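Side-chain contacts in lactate dehydrogenase, adjacent gene encodes predicted malate dehydrogenase (Cryptosporidium parvum, PDB 4ND2), which probably catalyses the NAD-dependent interconversion of (S)-lactate and pyruvate: residues 99-104 and 125-130; 130-135 and 140-145; 258-263 and 269-274; 148-153 and 175-180. All coordinates share one frame; numbering follows the deposited sequence.

How the interactions relate
Along the chain the contacts come in the order 1, 2, 4, 3; each closes its loop before the next opens, so none nests in or crosses another. Interaction 1 closes a 20-residue excursion containing strand 116-119 and pairs two helices of the NAD-binding half. Interaction 2 begins at H130, where interaction 1 ends, and folds helix 124-135 onto strand 142-144 across a short connection. Helix 147-162 then starts the second half, where interaction 4 sets it against the loop of H177 beside pyruvate. Interaction 3 is a hairpin further on. D125 joins the halves, bonding to S258 of interaction 3 and H177 of interaction 4, while G273 and G175 link interactions 3 and 4 through their backbones.

Interaction 1. Residues 99-104 and 125-130; sequences RILDSV and DVMVSH. With A3D (3-acetylpyridine adenine dinucleotide), chain C.
L101 drives one methyl, CD2, into the backbone of the neighbouring helix at M127. It sits 3.4 Å from M127 O and 3.6 Å from M127 CB, and the sulfur M127 SD closes in at 3.9 Å from the same L101 CD2. M127 is bent at both chi2 and chi3, which folds its thioether back beside the leucine. This is the tight, buried half of the contact. The two segments belong to helices 94-111 and 124-135, which follow adjacent strands of the Rossmann sheet; the axes of the segments come within 10.1 Å at 36°. On another side of the first helix I100 CG2 lies 3.7 Å from N6A of the cofactor analog's adenine. Toward solvent the packing gives way to polar groups. H130 extends with CG anti to its backbone N (chi1 -176°), passing L101 CB with the edge of its ring, and NE2 donates to D102 OD2 at 2.7 Å. That bond is bent, 133° at the hydrogen: D102 OD2 is met on its syn side but well out of the carboxylate plane, and it also stands off the plane of the H130 ring. NE2 has a second, weak bond to A98 O. The other carboxylate oxygen, D102 OD1, meets the exposed R99 in a salt bridge, 2.6 Å from R99 NH1.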
# COMPACT_ATOMS: atom_id res chain seq x y z
N ARG A 99 -6.66 8.41 -37.70
CA ARG A 99 -6.23 7.29 -38.53
C ARG A 99 -5.60 6.16 -37.71
O ARG A 99 -5.84 4.99 -37.97
CB ARG A 99 -5.25 7.77 -39.61
CG ARG A 99 -5.88 8.67 -40.67
CD ARG A 99 -6.93 7.94 -41.48
NE ARG A 99 -6.39 6.68 -42.01
CZ ARG A 99 -7.10 5.57 -42.25
NH1 ARG A 99 -8.41 5.52 -42.02
NH2 ARG A 99 -6.48 4.50 -42.73
N ILE A 100 -4.80 6.52 -36.70
CA ILE A 100 -4.24 5.52 -35.79
C ILE A 100 -5.36 4.75 -35.10
O ILE A 100 -5.33 3.52 -35.05
CB ILE A 100 -3.30 6.16 -34.74
CG1 ILE A 100 -2.01 6.62 -35.41
CG2 ILE A 100 -2.99 5.17 -33.62
CD1 ILE A 100 -1.12 7.47 -34.53
N LEU A 101 -6.35 5.48 -34.58
CA LEU A 101 -7.45 4.86 -33.85
C LEU A 101 -8.32 3.93 -34.71
O LEU A 101 -8.91 2.99 -34.19
CB LEU A 101 -8.31 5.91 -33.14
CG LEU A 101 -7.89 6.24 -31.70
CD1 LEU A 101 -6.41 6.56 -31.57
CD2 LEU A 101 -8.73 7.39 -31.16
N ASP A 102 -8.39 4.19 -36.02
CA ASP A 102 -9.04 3.27 -36.95
C ASP A 102 -8.39 1.89 -36.86
O ASP A 102 -9.08 0.88 -36.77
CB ASP A 102 -8.95 3.76 -38.40
CG ASP A 102 -9.73 5.04 -38.65
OD1 ASP A 102 -9.35 5.78 -39.57
OD2 ASP A 102 -10.72 5.30 -37.93
N SER A 103 -7.06 1.87 -36.89
CA SER A 103 -6.30 0.63 -36.80
C SER A 103 -6.45 -0.03 -35.42
O SER A 103 -6.67 -1.23 -35.33
CB SER A 103 -4.83 0.88 -37.11
OG SER A 103 -4.08 -0.32 -37.09
N VAL A 104 -6.36 0.77 -34.36
CA VAL A 104 -6.52 0.25 -33.00
C VAL A 104 -7.90 -0.37 -32.81
O VAL A 104 -8.04 -1.42 -32.18
CB VAL A 104 -6.29 1.35 -31.93
CG1 VAL A 104 -6.54 0.79 -30.53
CG2 VAL A 104 -4.88 1.91 -32.01
N ASP A 125 -11.60 14.24 -26.48
CA ASP A 125 -13.05 14.01 -26.59
C ASP A 125 -13.47 13.56 -27.98
O ASP A 125 -14.33 12.68 -28.12
CB ASP A 125 -13.82 15.27 -26.19
CG ASP A 125 -13.51 15.71 -24.78
OD1 ASP A 125 -14.15 15.21 -23.83
OD2 ASP A 125 -12.61 16.56 -24.62
N VAL A 126 -12.86 14.14 -29.01
CA VAL A 126 -13.16 13.77 -30.39
C VAL A 126 -12.59 12.39 -30.72
O VAL A 126 -13.23 11.61 -31.43
CB VAL A 126 -12.63 14.83 -31.39
CG1 VAL A 126 -12.98 14.45 -32.82
CG2 VAL A 126 -13.20 16.20 -31.05
N MET A 127 -11.40 12.08 -30.20
CA MET A 127 -10.80 10.76 -30.39
C MET A 127 -11.64 9.66 -29.75
O MET A 127 -11.80 8.59 -30.34
CB MET A 127 -9.37 10.72 -29.85
CG MET A 127 -8.35 11.54 -30.64
SD MET A 127 -8.10 11.02 -32.35
CE MET A 127 -9.27 12.06 -33.22
N VAL A 128 -12.19 9.92 -28.57
CA VAL A 128 -13.06 8.95 -27.88
C VAL A 128 -14.29 8.65 -28.74
O VAL A 128 -14.63 7.48 -28.94
CB VAL A 128 -13.54 9.47 -26.51
CG1 VAL A 128 -14.57 8.52 -25.90
CG2 VAL A 128 -12.37 9.63 -25.55
N SER A 129 -14.94 9.71 -29.21
CA SER A 129 -16.12 9.59 -30.06
C SER A 129 -15.80 8.83 -31.34
O SER A 129 -16.55 7.94 -31.76
CB SER A 129 -16.67 10.97 -30.40
OG SER A 129 -17.89 10.88 -31.11
N HIS A 130 -14.68 9.18 -31.96
CA HIS A 130 -14.22 8.51 -33.16
C HIS A 130 -14.00 7.02 -32.93
O HIS A 130 -14.46 6.19 -33.72
CB HIS A 130 -12.93 9.15 -33.68
CG HIS A 130 -12.45 8.58 -34.98
ND1 HIS A 130 -13.16 8.72 -36.15
CD2 HIS A 130 -11.35 7.86 -35.28
CE1 HIS A 130 -12.51 8.12 -37.13
NE2 HIS A 130 -11.41 7.59 -36.63
PA A3D C . 4.75 9.43 -27.20
O1A A3D C . 5.78 9.37 -26.11
O2A A3D C . 5.12 10.03 -28.53
O5B A3D C . 4.20 7.95 -27.46
C5B A3D C . 3.35 7.63 -28.55
C4B A3D C . 3.58 6.16 -28.89
O4B A3D C . 2.58 5.71 -29.80
C3B A3D C . 4.94 5.94 -29.57
O3B A3D C . 5.73 5.01 -28.82
C2B A3D C . 4.59 5.39 -30.94
O2B A3D C . 5.51 4.40 -31.42
C1B A3D C . 3.21 4.82 -30.72
N9A A3D C . 2.43 4.66 -31.96
C8A A3D C . 2.42 5.47 -33.04
N7A A3D C . 1.57 4.98 -33.98
C5A A3D C . 1.03 3.85 -33.50
C6A A3D C . 0.07 2.83 -33.98
N6A A3D C . -0.51 2.94 -35.20
N1A A3D C . -0.21 1.80 -33.14
C2A A3D C . 0.35 1.68 -31.92
N3A A3D C . 1.24 2.56 -31.44
C4A A3D C . 1.61 3.64 -32.17
O3 A3D C . 3.42 10.20 -26.70
PN A3D C . 2.91 10.29 -25.17
O1N A3D C . 3.69 11.36 -24.46
O2N A3D C . 2.85 8.91 -24.57
O5D A3D C . 1.40 10.79 -25.38
C5D A3D C . 0.47 9.93 -26.03
C4D A3D C . -0.83 10.65 -26.36
O4D A3D C . -1.50 11.03 -25.15
C3D A3D C . -0.63 11.93 -27.17
O3D A3D C . -1.60 12.01 -28.20
C2D A3D C . -0.87 13.04 -26.17
O2D A3D C . -1.37 14.25 -26.75
C1D A3D C . -1.90 12.39 -25.26
N1N A3D C . -2.01 13.02 -23.94
C2N A3D C . -3.24 13.30 -23.48
C3N A3D C . -3.41 13.89 -22.24
C7N A3D C . -4.78 14.20 -21.72
O7N A3D C . -4.88 14.78 -20.66
C8N A3D C . -6.00 13.79 -22.49
C4N A3D C . -2.30 14.19 -21.47
C5N A3D C . -1.04 13.89 -21.97
C6N A3D C . -0.92 13.30 -23.22

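Interaction 2. Residues 130-135 and 140-145; sequences HFQKVS and NKVCGM. With A3D (3-acetylpyridine adenine dinucleotide), chain C.
A single methyl, V142 CG1, makes both of the close contacts here, reaching two consecutive residues of the helix. It lies 3.9 Å from F131 CD2, approaching the ring obliquely, and 4.1 Å from Q132 CB. V142 sends CG1 anti to its backbone N (chi1 -180°), off the strand and up to the helix. Q132 offers only the root of its side chain: the bend at chi2 (-80°) takes its amide elsewhere, and NE2 bonds to L137 O in the loop. The contact closes a beta-alpha-beta crossover of the Rossmann domain, in which helix 124-135 leads from strand 116-119 to its neighbour 142-144 at the edge of the sheet. F131 is held from its own helix as well. S135 CB rests 3.7 Å above the plane of the F131 ring, and F131 O accepts from S135 OG at 2.7 Å and from S135 N at 2.9 Å, the two donors coming from opposite faces of the carbonyl plane. Further along the same segment, M145 brings CE to 3.5 Å from O7N of the cofactor analog. With carbon alone meeting across the segments, van der Waals packing and burial hold helix to strand, while Q132 and S135 spend their polar ends on the helix and the loop after it.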
# COMPACT_ATOMS: atom_id res chain seq x y z
N HIS A 130 -14.68 9.18 -31.96
CA HIS A 130 -14.22 8.51 -33.16
C HIS A 130 -14.00 7.02 -32.93
O HIS A 130 -14.46 6.19 -33.72
CB HIS A 130 -12.93 9.15 -33.68
CG HIS A 130 -12.45 8.58 -34.98
ND1 HIS A 130 -13.16 8.72 -36.15
CD2 HIS A 130 -11.35 7.86 -35.28
CE1 HIS A 130 -12.51 8.12 -37.13
NE2 HIS A 130 -11.41 7.59 -36.63
N PHE A 131 -13.32 6.67 -31.84
CA PHE A 131 -13.05 5.26 -31.53
C PHE A 131 -14.33 4.46 -31.31
O PHE A 131 -14.45 3.33 -31.78
CB PHE A 131 -12.15 5.09 -30.31
CG PHE A 131 -11.80 3.66 -30.03
CD1 PHE A 131 -10.69 3.08 -30.63
CD2 PHE A 131 -12.60 2.88 -29.21
CE1 PHE A 131 -10.38 1.75 -30.39
CE2 PHE A 131 -12.29 1.56 -28.97
CZ PHE A 131 -11.18 0.99 -29.56
N GLN A 132 -15.28 5.03 -30.58
CA GLN A 132 -16.55 4.35 -30.32
C GLN A 132 -17.30 4.09 -31.63
O GLN A 132 -17.83 3.00 -31.83
CB GLN A 132 -17.42 5.17 -29.36
CG GLN A 132 -18.64 4.42 -28.84
CD GLN A 132 -19.80 4.39 -29.82
OE1 GLN A 132 -20.01 5.33 -30.58
NE2 GLN A 132 -20.56 3.30 -29.81
N LYS A 133 -17.31 5.08 -32.52
CA LYS A 133 -18.00 4.97 -33.80
C LYS A 133 -17.40 3.86 -34.67
O LYS A 133 -18.12 3.00 -35.16
CB LYS A 133 -17.97 6.30 -34.56
CG LYS A 133 -18.90 6.35 -35.76
CD LYS A 133 -18.83 7.68 -36.48
CE LYS A 133 -19.75 7.70 -37.69
NZ LYS A 133 -19.63 8.96 -38.48
N VAL A 134 -16.08 3.88 -34.84
CA VAL A 134 -15.41 2.92 -35.73
C VAL A 134 -15.28 1.51 -35.13
O VAL A 134 -15.33 0.53 -35.86
CB VAL A 134 -14.03 3.43 -36.23
CG1 VAL A 134 -14.18 4.77 -36.92
CG2 VAL A 134 -13.02 3.51 -35.09
N SER A 135 -15.12 1.43 -33.81
CA SER A 135 -15.01 0.13 -33.13
C SER A 135 -16.36 -0.57 -32.99
O SER A 135 -16.45 -1.79 -33.07
CB SER A 135 -14.37 0.29 -31.74
OG SER A 135 -15.26 0.92 -30.83
N ASN A 140 -21.05 2.77 -23.10
CA ASN A 140 -20.66 2.66 -21.69
C ASN A 140 -19.32 1.97 -21.45
O ASN A 140 -18.77 2.02 -20.34
CB ASN A 140 -21.76 1.95 -20.88
CG ASN A 140 -21.93 0.49 -21.27
OD1 ASN A 140 -22.11 0.16 -22.43
ND2 ASN A 140 -21.86 -0.39 -20.28
N LYS A 141 -18.78 1.31 -22.48
CA LYS A 141 -17.50 0.61 -22.39
C LYS A 141 -16.35 1.38 -23.06
O LYS A 141 -15.23 0.87 -23.13
CB LYS A 141 -17.62 -0.79 -23.01
CG LYS A 141 -18.59 -1.71 -22.29
CD LYS A 141 -18.13 -2.11 -20.90
CE LYS A 141 -16.97 -3.09 -20.93
NZ LYS A 141 -17.36 -4.43 -21.45
N VAL A 142 -16.63 2.58 -23.55
CA VAL A 142 -15.61 3.44 -24.16
C VAL A 142 -15.67 4.83 -23.53
O VAL A 142 -16.72 5.48 -23.54
CB VAL A 142 -15.81 3.56 -25.68
CG1 VAL A 142 -14.73 4.45 -26.29
CG2 VAL A 142 -15.81 2.19 -26.34
N CYS A 143 -14.54 5.28 -23.00
CA CYS A 143 -14.45 6.61 -22.40
C CYS A 143 -13.04 7.18 -22.57
O CYS A 143 -12.14 6.49 -23.04
CB CYS A 143 -14.84 6.56 -20.93
SG CYS A 143 -13.66 5.67 -19.89
N GLY A 144 -12.87 8.44 -22.18
CA GLY A 144 -11.58 9.11 -22.31
C GLY A 144 -11.06 9.64 -20.99
O GLY A 144 -11.83 10.19 -20.19
N MET A 145 -9.76 9.49 -20.76
CA MET A 145 -9.10 10.11 -19.61
C MET A 145 -8.88 11.58 -19.90
O MET A 145 -8.19 11.93 -20.86
CB MET A 145 -7.76 9.44 -19.31
CG MET A 145 -7.11 9.87 -18.00
SD MET A 145 -6.57 11.60 -17.91
CE MET A 145 -5.24 11.61 -19.11
PA A3D C . 4.75 9.43 -27.20
O1A A3D C . 5.78 9.37 -26.11
O2A A3D C . 5.12 10.03 -28.53
O5B A3D C . 4.20 7.95 -27.46
C5B A3D C . 3.35 7.63 -28.55
C4B A3D C . 3.58 6.16 -28.89
O4B A3D C . 2.58 5.71 -29.80
C3B A3D C . 4.94 5.94 -29.57
O3B A3D C . 5.73 5.01 -28.82
C2B A3D C . 4.59 5.39 -30.94
O2B A3D C . 5.51 4.40 -31.42
C1B A3D C . 3.21 4.82 -30.72
N9A A3D C . 2.43 4.66 -31.96
C8A A3D C . 2.42 5.47 -33.04
N7A A3D C . 1.57 4.98 -33.98
C5A A3D C . 1.03 3.85 -33.50
C6A A3D C . 0.07 2.83 -33.98
N6A A3D C . -0.51 2.94 -35.20
N1A A3D C . -0.21 1.80 -33.14
C2A A3D C . 0.35 1.68 -31.92
N3A A3D C . 1.24 2.56 -31.44
C4A A3D C . 1.61 3.64 -32.17
O3 A3D C . 3.42 10.20 -26.70
PN A3D C . 2.91 10.29 -25.17
O1N A3D C . 3.69 11.36 -24.46
O2N A3D C . 2.85 8.91 -24.57
O5D A3D C . 1.40 10.79 -25.38
C5D A3D C . 0.47 9.93 -26.03
C4D A3D C . -0.83 10.65 -26.36
O4D A3D C . -1.50 11.03 -25.15
C3D A3D C . -0.63 11.93 -27.17
O3D A3D C . -1.60 12.01 -28.20
C2D A3D C . -0.87 13.04 -26.17
O2D A3D C . -1.37 14.25 -26.75
C1D A3D C . -1.90 12.39 -25.26
N1N A3D C . -2.01 13.02 -23.94
C2N A3D C . -3.24 13.30 -23.48
C3N A3D C . -3.41 13.89 -22.24
C7N A3D C . -4.78 14.20 -21.72
O7N A3D C . -4.88 14.78 -20.66
C8N A3D C . -6.00 13.79 -22.49
C4N A3D C . -2.30 14.19 -21.47
C5N A3D C . -1.04 13.89 -21.97
C6N A3D C . -0.92 13.30 -23.22

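Interaction 3. Residues 258-263 and 269-274; sequences SAFCSN and GIYMGV
F260 lays its CB over one face of the Y271 ring, 4.0 Å from the ring centroid and only 17° off the normal, a CH-pi contact at the middle of the pairing. The two rings meet obliquely, with planes 56° apart. The end of the F260 ring reaches the backbone of G269, F260 CZ 3.4 Å from G269 CA, while the ring also stacks on H139. The opposite face of the sheet carries a second apolar group: C261 SG lies 4.2 Å from both M272 CE and V274 CG1, and A259 packs its methyl near V274. Together the segments form a strongly twisted antiparallel beta hairpin of strands 253-261 and 270-279 in the C-terminal domain. A259 and M272 are a hydrogen-bonded pair, with A259 N to M272 O at 3.1 Å and M272 N to A259 O at 3.2 Å. C261 and I270 make the next one; C261 N to I270 O, at 2.9 Å and 174°, is nearly straight, and I270 N returns to C261 O at 3.2 Å. Here the ladder ends in a G1 beta bulge, G269 N adding a weak bond to C261 O, with G269 in a backbone conformation that suits glycine. At the polar fringe, S258 OG bonds to D125 OD1 on helix 124-135, and Y271 OH to the carbonyls of V142 and H139.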
# COMPACT_ATOMS: atom_id res chain seq x y z
N SER A 258 -14.38 11.70 -20.07
CA SER A 258 -15.12 11.94 -21.30
C SER A 258 -16.01 10.73 -21.56
O SER A 258 -15.52 9.65 -21.90
CB SER A 258 -14.17 12.19 -22.47
OG SER A 258 -14.89 12.60 -23.63
N ALA A 259 -17.31 10.91 -21.35
CA ALA A 259 -18.28 9.83 -21.48
C ALA A 259 -19.47 10.26 -22.33
O ALA A 259 -19.70 11.46 -22.52
CB ALA A 259 -18.76 9.38 -20.10
N PHE A 260 -20.22 9.28 -22.83
CA PHE A 260 -21.37 9.55 -23.69
C PHE A 260 -22.55 10.05 -22.85
O PHE A 260 -23.20 9.27 -22.14
CB PHE A 260 -21.75 8.30 -24.49
CG PHE A 260 -22.71 8.57 -25.62
CD1 PHE A 260 -24.01 8.08 -25.57
CD2 PHE A 260 -22.31 9.32 -26.72
CE1 PHE A 260 -24.89 8.33 -26.61
CE2 PHE A 260 -23.19 9.57 -27.76
CZ PHE A 260 -24.48 9.07 -27.71
N CYS A 261 -22.83 11.35 -22.95
CA CYS A 261 -23.84 12.02 -22.14
C CYS A 261 -25.11 12.25 -22.96
O CYS A 261 -25.09 12.98 -23.96
CB CYS A 261 -23.28 13.34 -21.64
SG CYS A 261 -24.31 14.20 -20.44
N SER A 262 -26.22 11.64 -22.53
CA SER A 262 -27.47 11.63 -23.31
C SER A 262 -28.67 12.31 -22.66
O SER A 262 -29.52 12.85 -23.36
CB SER A 262 -27.84 10.19 -23.67
OG SER A 262 -26.94 9.66 -24.63
N ASN A 263 -28.78 12.25 -21.33
CA ASN A 263 -29.94 12.83 -20.63
C ASN A 263 -29.54 13.78 -19.51
O ASN A 263 -30.25 13.91 -18.52
CB ASN A 263 -30.82 11.71 -20.08
CG ASN A 263 -31.44 10.85 -21.17
OD1 ASN A 263 -32.04 11.37 -22.11
ND2 ASN A 263 -31.30 9.54 -21.05
N GLY A 269 -26.62 13.20 -26.56
CA GLY A 269 -25.73 12.18 -27.11
C GLY A 269 -24.42 12.76 -27.62
O GLY A 269 -24.23 12.91 -28.83
N ILE A 270 -23.53 13.09 -26.70
CA ILE A 270 -22.21 13.62 -27.03
C ILE A 270 -21.18 13.15 -26.01
O ILE A 270 -21.47 13.07 -24.81
CB ILE A 270 -22.23 15.17 -27.10
CG1 ILE A 270 -20.89 15.70 -27.64
CG2 ILE A 270 -22.54 15.78 -25.74
CD1 ILE A 270 -20.86 17.20 -27.81
N TYR A 271 -19.97 12.84 -26.49
CA TYR A 271 -18.85 12.54 -25.60
C TYR A 271 -18.24 13.84 -25.08
O TYR A 271 -17.71 14.64 -25.86
CB TYR A 271 -17.78 11.71 -26.32
CG TYR A 271 -17.98 10.22 -26.20
CD1 TYR A 271 -18.48 9.48 -27.26
CD2 TYR A 271 -17.68 9.56 -25.02
CE1 TYR A 271 -18.67 8.11 -27.15
CE2 TYR A 271 -17.86 8.19 -24.89
CZ TYR A 271 -18.35 7.47 -25.96
OH TYR A 271 -18.54 6.11 -25.85
N MET A 272 -18.32 14.05 -23.77
CA MET A 272 -17.68 15.20 -23.13
C MET A 272 -17.39 14.91 -21.65
O MET A 272 -17.91 13.96 -21.08
CB MET A 272 -18.56 16.45 -23.26
CG MET A 272 -19.84 16.41 -22.45
SD MET A 272 -20.74 17.97 -22.52
CE MET A 272 -22.07 17.64 -21.37
N GLY A 273 -16.56 15.76 -21.05
CA GLY A 273 -16.20 15.62 -19.64
C GLY A 273 -17.39 15.81 -18.71
O GLY A 273 -17.99 16.88 -18.68
N VAL A 274 -17.71 14.76 -17.95
CA VAL A 274 -18.77 14.80 -16.95
C VAL A 274 -18.40 13.92 -15.76
O VAL A 274 -17.58 13.01 -15.91
CB VAL A 274 -20.12 14.31 -17.51
CG1 VAL A 274 -20.69 15.31 -18.51
CG2 VAL A 274 -19.98 12.93 -18.15

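Interaction 4. Residues 148-153 and 175-180; sequences VLDSSR and GGHGDG. With PYR (pyruvic acid), chain D; A3D (3-acetylpyridine adenine dinucleotide), chain C.
H177 binds D150 and pyruvate through the two nitrogens of its ring. Its CB leaves the centre of an inverse gamma turn, and with CG anti to the backbone N (chi1 -175°) the ring comes up to D150 on helix 147-162. ND1 donates to D150 OD2 at 2.7 Å and 156°; the oxygen lies in the ring plane and is met on its syn side, and the ring and carboxylate planes are only modestly turned from each other. CE1 fits between acceptors, 3.1 Å from D150 OD1 and 3.2 Å from pyruvate OXT. CD2, on the other flank, rests 3.4 Å from C8N, the acetyl methyl of the cofactor analog. At the tip NE2 donates to pyruvate O3, 2.9 Å away and 153° at the hydrogen; the analog's acetyl oxygen O7N also lies near NE2. This is the active site of the lactate/malate dehydrogenase fold, where H177 is the predicted proton acceptor and D150, as second shell, fixes the rotation of its ring. From the same helix R153 stretches out to hold the pyruvate carboxylate with two side-by-side bonds, R153 NH1 to OXT at 2.9 Å and R153 NH2 to O at 2.8 Å. L149 CD2 sits over the rim of one face, 3.4 Å above the plane of the R153 guanidinium. R90 and N122 also bond to pyruvate, while M54 of the second subunit packs on L149, and H50 of that subunit on R153.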
# COMPACT_ATOMS: atom_id res chain seq x y z
N VAL A 148 -10.08 13.52 -14.79
CA VAL A 148 -9.28 13.19 -13.61
C VAL A 148 -8.01 14.04 -13.57
O VAL A 148 -7.63 14.54 -12.51
CB VAL A 148 -8.92 11.68 -13.54
CG1 VAL A 148 -7.94 11.41 -12.40
CG2 VAL A 148 -10.18 10.85 -13.34
N LEU A 149 -7.38 14.23 -14.72
CA LEU A 149 -6.20 15.08 -14.82
C LEU A 149 -6.55 16.55 -14.57
O LEU A 149 -5.91 17.21 -13.76
CB LEU A 149 -5.52 14.93 -16.19
CG LEU A 149 -4.26 15.76 -16.43
CD1 LEU A 149 -3.14 15.33 -15.49
CD2 LEU A 149 -3.83 15.64 -17.88
N ASP A 150 -7.57 17.03 -15.27
CA ASP A 150 -8.00 18.43 -15.16
C ASP A 150 -8.46 18.76 -13.74
O ASP A 150 -8.06 19.77 -13.17
CB ASP A 150 -9.12 18.75 -16.16
CG ASP A 150 -8.63 18.75 -17.60
OD1 ASP A 150 -7.44 19.05 -17.85
OD2 ASP A 150 -9.45 18.47 -18.51
N SER A 151 -9.28 17.88 -13.17
CA SER A 151 -9.78 18.06 -11.80
C SER A 151 -8.67 17.95 -10.76
O SER A 151 -8.67 18.68 -9.78
CB SER A 151 -10.89 17.06 -11.49
OG SER A 151 -11.94 17.18 -12.44
N SER A 152 -7.72 17.03 -10.98
CA SER A 152 -6.58 16.89 -10.07
C SER A 152 -5.73 18.16 -10.03
O SER A 152 -5.28 18.59 -8.97
CB SER A 152 -5.71 15.69 -10.45
OG SER A 152 -6.41 14.47 -10.25
N ARG A 153 -5.51 18.76 -11.20
CA ARG A 153 -4.82 20.04 -11.29
C ARG A 153 -5.62 21.13 -10.55
O ARG A 153 -5.06 21.88 -9.77
CB ARG A 153 -4.60 20.44 -12.75
CG ARG A 153 -3.54 19.59 -13.45
CD ARG A 153 -3.67 19.65 -14.96
NE ARG A 153 -2.53 19.02 -15.62
CZ ARG A 153 -2.42 18.86 -16.94
NH1 ARG A 153 -3.38 19.28 -17.76
NH2 ARG A 153 -1.34 18.27 -17.44
N GLY A 175 -16.78 19.41 -19.31
CA GLY A 175 -16.73 19.87 -20.69
C GLY A 175 -15.61 19.21 -21.46
O GLY A 175 -15.05 18.21 -21.01
N GLY A 176 -15.29 19.76 -22.62
CA GLY A 176 -14.23 19.22 -23.46
C GLY A 176 -12.85 19.48 -22.88
O GLY A 176 -12.62 20.51 -22.25
N HIS A 177 -11.93 18.54 -23.10
CA HIS A 177 -10.55 18.67 -22.67
C HIS A 177 -9.81 19.61 -23.62
O HIS A 177 -9.12 19.18 -24.54
CB HIS A 177 -9.87 17.30 -22.62
CG HIS A 177 -8.48 17.32 -22.08
ND1 HIS A 177 -8.19 17.72 -20.79
CD2 HIS A 177 -7.30 16.97 -22.64
CE1 HIS A 177 -6.89 17.63 -20.58
NE2 HIS A 177 -6.32 17.18 -21.69
N GLY A 178 -9.99 20.91 -23.38
CA GLY A 178 -9.39 21.95 -24.21
C GLY A 178 -9.50 23.30 -23.53
O GLY A 178 -9.82 23.37 -22.34
N ASP A 179 -9.26 24.37 -24.27
CA ASP A 179 -9.34 25.73 -23.73
C ASP A 179 -10.72 26.04 -23.14
O ASP A 179 -10.83 26.83 -22.20
CB ASP A 179 -9.00 26.78 -24.80
CG ASP A 179 -7.51 26.84 -25.11
OD1 ASP A 179 -6.71 26.21 -24.39
OD2 ASP A 179 -7.14 27.52 -26.09
N GLY A 180 -11.76 25.42 -23.68
CA GLY A 180 -13.13 25.61 -23.20
C GLY A 180 -13.53 24.80 -21.98
O GLY A 180 -14.68 24.87 -21.55
C PYR D . -2.64 17.72 -20.89
O PYR D . -1.58 17.70 -20.22
OXT PYR D . -3.71 18.16 -20.40
CA PYR D . -2.64 17.23 -22.27
O3 PYR D . -3.70 17.03 -22.84
CB PYR D . -1.33 17.00 -22.97
PA A3D C . 4.75 9.43 -27.20
O1A A3D C . 5.78 9.37 -26.11
O2A A3D C . 5.12 10.03 -28.53
O5B A3D C . 4.20 7.95 -27.46
C5B A3D C . 3.35 7.63 -28.55
C4B A3D C . 3.58 6.16 -28.89
O4B A3D C . 2.58 5.71 -29.80
C3B A3D C . 4.94 5.94 -29.57
O3B A3D C . 5.73 5.01 -28.82
C2B A3D C . 4.59 5.39 -30.94
O2B A3D C . 5.51 4.40 -31.42
C1B A3D C . 3.21 4.82 -30.72
N9A A3D C . 2.43 4.66 -31.96
C8A A3D C . 2.42 5.47 -33.04
N7A A3D C . 1.57 4.98 -33.98
C5A A3D C . 1.03 3.85 -33.50
C6A A3D C . 0.07 2.83 -33.98
N6A A3D C . -0.51 2.94 -35.20
N1A A3D C . -0.21 1.80 -33.14
C2A A3D C . 0.35 1.68 -31.92
N3A A3D C . 1.24 2.56 -31.44
C4A A3D C . 1.61 3.64 -32.17
O3 A3D C . 3.42 10.20 -26.70
PN A3D C . 2.91 10.29 -25.17
O1N A3D C . 3.69 11.36 -24.46
O2N A3D C . 2.85 8.91 -24.57
O5D A3D C . 1.40 10.79 -25.38
C5D A3D C . 0.47 9.93 -26.03
C4D A3D C . -0.83 10.65 -26.36
O4D A3D C . -1.50 11.03 -25.15
C3D A3D C . -0.63 11.93 -27.17
O3D A3D C . -1.60 12.01 -28.20
C2D A3D C . -0.87 13.04 -26.17
O2D A3D C . -1.37 14.25 -26.75
C1D A3D C . -1.90 12.39 -25.26
N1N A3D C . -2.01 13.02 -23.94
C2N A3D C . -3.24 13.30 -23.48
C3N A3D C . -3.41 13.89 -22.24
C7N A3D C . -4.78 14.20 -21.72
O7N A3D C . -4.88 14.78 -20.66
C8N A3D C . -6.00 13.79 -22.49
C4N A3D C . -2.30 14.19 -21.47
C5N A3D C . -1.04 13.89 -21.97
C6N A3D C . -0.92 13.30 -23.22
O HOH W 1 -12.23 18.47 -19.26